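Crispr-associated endoribonuclease CAS2 (Thermococcus onnurineus, PDB 5G4D) probably acts as a magnesium-dependent, single-strand-specific endoribonuclease and pairs with Cas1 in the adaptation step of CRISPR immunity. Local coordinates at residues R16-V20 against L55-D61. Residues are numbered along the deposited sequence; the frame is centred on the assembly and turned at random.
Unlike the reference sequence in segment 16-20: R19 (reference Lys).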
loop_
_atom_site.group_PDB
_atom_site.type_symbol
_atom_site.label_atom_id
_atom_site.label_comp_id
_atom_site.label_asym_id
_atom_site.label_seq_id
_atom_site.Cartn_x
_atom_site.Cartn_y
_atom_site.Cartn_z
ATOM N N ARG A 16 9.107 14.779 -8.200
ATOM C CA ARG A 16 9.477 13.504 -8.781
ATOM C C ARG A 16 8.343 12.497 -8.829
ATOM O O ARG A 16 8.497 11.456 -9.485
ATOM C CB ARG A 16 10.647 12.895 -7.994
ATOM C CG ARG A 16 11.912 13.745 -8.022
ATOM C CD ARG A 16 13.033 13.116 -7.223
ATOM N NE ARG A 16 12.779 13.109 -5.784
ATOM C CZ ARG A 16 13.005 14.145 -4.980
ATOM N NH1 ARG A 16 13.489 15.275 -5.475
ATOM N NH2 ARG A 16 12.767 14.050 -3.681
ATOM N N VAL A 17 7.214 12.764 -8.168
ATOM C CA VAL A 17 6.225 11.714 -7.943
ATOM C C VAL A 17 5.571 11.293 -9.251
ATOM O O VAL A 17 5.344 10.098 -9.490
ATOM C CB VAL A 17 5.183 12.157 -6.895
ATOM C CG1 VAL A 17 4.366 13.365 -7.373
ATOM C CG2 VAL A 17 4.265 10.973 -6.534
ATOM N N ASN A 18 5.297 12.245 -10.140
ATOM C CA ASN A 18 4.552 11.896 -11.337
ATOM C C ASN A 18 5.404 11.139 -12.356
ATOM O O ASN A 18 4.848 10.373 -13.149
ATOM C CB ASN A 18 3.900 13.163 -11.917
ATOM C CG ASN A 18 2.705 13.643 -11.064
ATOM O OD1 ASN A 18 1.748 12.892 -10.840
ATOM N ND2 ASN A 18 2.777 14.876 -10.561
ATOM N N ARG A 19 6.734 11.268 -12.313
ATOM C CA ARG A 19 7.575 10.390 -13.125
ATOM C C ARG A 19 7.616 8.969 -12.564
ATOM O O ARG A 19 7.706 8.004 -13.332
ATOM C CB ARG A 19 8.992 10.951 -13.230
ATOM C CG ARG A 19 9.093 12.263 -14.013
ATOM C CD ARG A 19 10.310 12.263 -14.926
ATOM N NE ARG A 19 10.238 11.193 -15.922
ATOM C CZ ARG A 19 9.675 11.317 -17.121
ATOM N NH1 ARG A 19 9.132 12.475 -17.485
ATOM N NH2 ARG A 19 9.655 10.284 -17.959
ATOM N N VAL A 20 7.553 8.819 -11.240
ATOM C CA VAL A 20 7.461 7.478 -10.653
ATOM C C VAL A 20 6.145 6.815 -11.045
ATOM O O VAL A 20 6.113 5.636 -11.424
ATOM C CB VAL A 20 7.631 7.551 -9.125
ATOM C CG1 VAL A 20 7.203 6.229 -8.463
ATOM C CG2 VAL A 20 9.071 7.872 -8.774
ATOM N N LEU A 55 14.777 7.290 -10.513
ATOM C CA LEU A 55 13.809 8.377 -10.491
ATOM C C LEU A 55 13.645 9.029 -9.125
ATOM O O LEU A 55 13.117 10.143 -9.052
ATOM C CB LEU A 55 12.439 7.866 -10.960
ATOM C CG LEU A 55 12.350 7.425 -12.416
ATOM C CD1 LEU A 55 11.043 6.712 -12.658
ATOM C CD2 LEU A 55 12.468 8.630 -13.327
ATOM N N ILE A 56 14.053 8.377 -8.043
ATOM C CA ILE A 56 13.818 8.916 -6.719
ATOM C C ILE A 56 15.098 9.531 -6.168
ATOM O O ILE A 56 16.207 9.278 -6.646
ATOM C CB ILE A 56 13.261 7.849 -5.748
ATOM C CG1 ILE A 56 14.313 6.770 -5.451
ATOM C CG2 ILE A 56 11.992 7.240 -6.323
ATOM C CD1 ILE A 56 13.930 5.822 -4.320
ATOM N N ASP A 57 14.923 10.383 -5.160
ATOM C CA ASP A 57 16.002 10.897 -4.327
ATOM C C ASP A 57 16.006 10.059 -3.056
ATOM O O ASP A 57 15.091 10.163 -2.234
ATOM C CB ASP A 57 15.779 12.380 -4.027
ATOM C CG ASP A 57 16.872 12.994 -3.157
ATOM O OD1 ASP A 57 17.457 12.305 -2.295
ATOM O OD2 ASP A 57 17.133 14.199 -3.340
ATOM N N GLU A 58 17.039 9.225 -2.893
ATOM C CA GLU A 58 17.040 8.262 -1.801
ATOM C C GLU A 58 17.195 8.905 -0.429
ATOM O O GLU A 58 16.960 8.230 0.576
ATOM C CB GLU A 58 18.128 7.212 -2.044
ATOM C CG GLU A 58 17.738 6.215 -3.126
ATOM C CD GLU A 58 18.873 5.292 -3.539
ATOM O OE1 GLU A 58 19.311 4.470 -2.704
ATOM O OE2 GLU A 58 19.324 5.387 -4.706
ATOM N N ASP A 59 17.548 10.190 -0.352
ATOM C CA ASP A 59 17.560 10.890 0.928
ATOM C C ASP A 59 16.193 11.431 1.336
ATOM O O ASP A 59 16.009 11.767 2.511
ATOM C CB ASP A 59 18.562 12.052 0.893
ATOM C CG ASP A 59 19.994 11.587 1.009
ATOM O OD1 ASP A 59 20.278 10.761 1.904
ATOM O OD2 ASP A 59 20.833 12.044 0.203
ATOM N N GLU A 60 15.243 11.524 0.405
ATOM C CA GLU A 60 13.937 12.122 0.663
ATOM C C GLU A 60 12.789 11.139 0.505
ATOM O O GLU A 60 11.887 11.099 1.354
ATOM C CB GLU A 60 13.700 13.307 -0.285
ATOM C CG GLU A 60 14.690 14.443 -0.168
ATOM C CD GLU A 60 14.025 15.793 -0.369
ATOM O OE1 GLU A 60 13.257 15.937 -1.345
ATOM O OE2 GLU A 60 14.273 16.701 0.453
ATOM N N ASP A 61 12.789 10.362 -0.572
ATOM C CA ASP A 61 11.640 9.567 -0.970
ATOM C C ASP A 61 11.687 8.183 -0.336
ATOM O O ASP A 61 12.736 7.708 0.108
ATOM C CB ASP A 61 11.593 9.451 -2.492
ATOM C CG ASP A 61 11.639 10.806 -3.179
ATOM O OD1 ASP A 61 11.105 11.781 -2.603
ATOM O OD2 ASP A 61 12.196 10.896 -4.297
HETATM O O HOH W 1 11.401 11.282 -10.531
HETATM O O HOH W 2 12.730 17.494 -3.590
#
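The backbones run closest at R16 and I56, CA to CA 6.6 Å, and at V20 and L55, CA to CA 6.4 Å, where the start of helix 17-25 meets the loop between helix 42-55 and strand 62-68. R16 sits at the N-cap position and sends its side chain into this loop. The chain bends at chi3 (-69°), which turns the guanidinium edge to D61. The grip is side-on: R16 NE donates to D61 OD2 at 2.7 Å, on the syn lone pair, and R16 NH2 reaches D61 OD1 at 3.0 Å. R16 NH2 also donates to E60 OE1, 3.0 Å away, on its anti lone pair. The guanidinium and the E60 carboxylate are turned 58° apart. D57 CB lies over one guanidinium face, 3.4 Å from R16 CZ. A water links R16 NH1 to E60 OE1. Apolar contact continues beside the salt bridges: V20 CG2 lies 3.9 Å from I56 CG2. It also touches L55 CB. L55 CD1 packs on the backbone oxygen of R19.

D61 OD2 also accepts from D57 N, and OD1 from A13 N. D61 thus joins R16 and A13, both between strand 4-11 and helix 17-25, to the loop end before strand 62-68. Its side chain lies about 7 Å from that of D11, the predicted magnesium ligand. Two carboxylates and the face contact fix the guanidinium's rotation, and its one positive charge probably offsets the repulsion between E60 and D61.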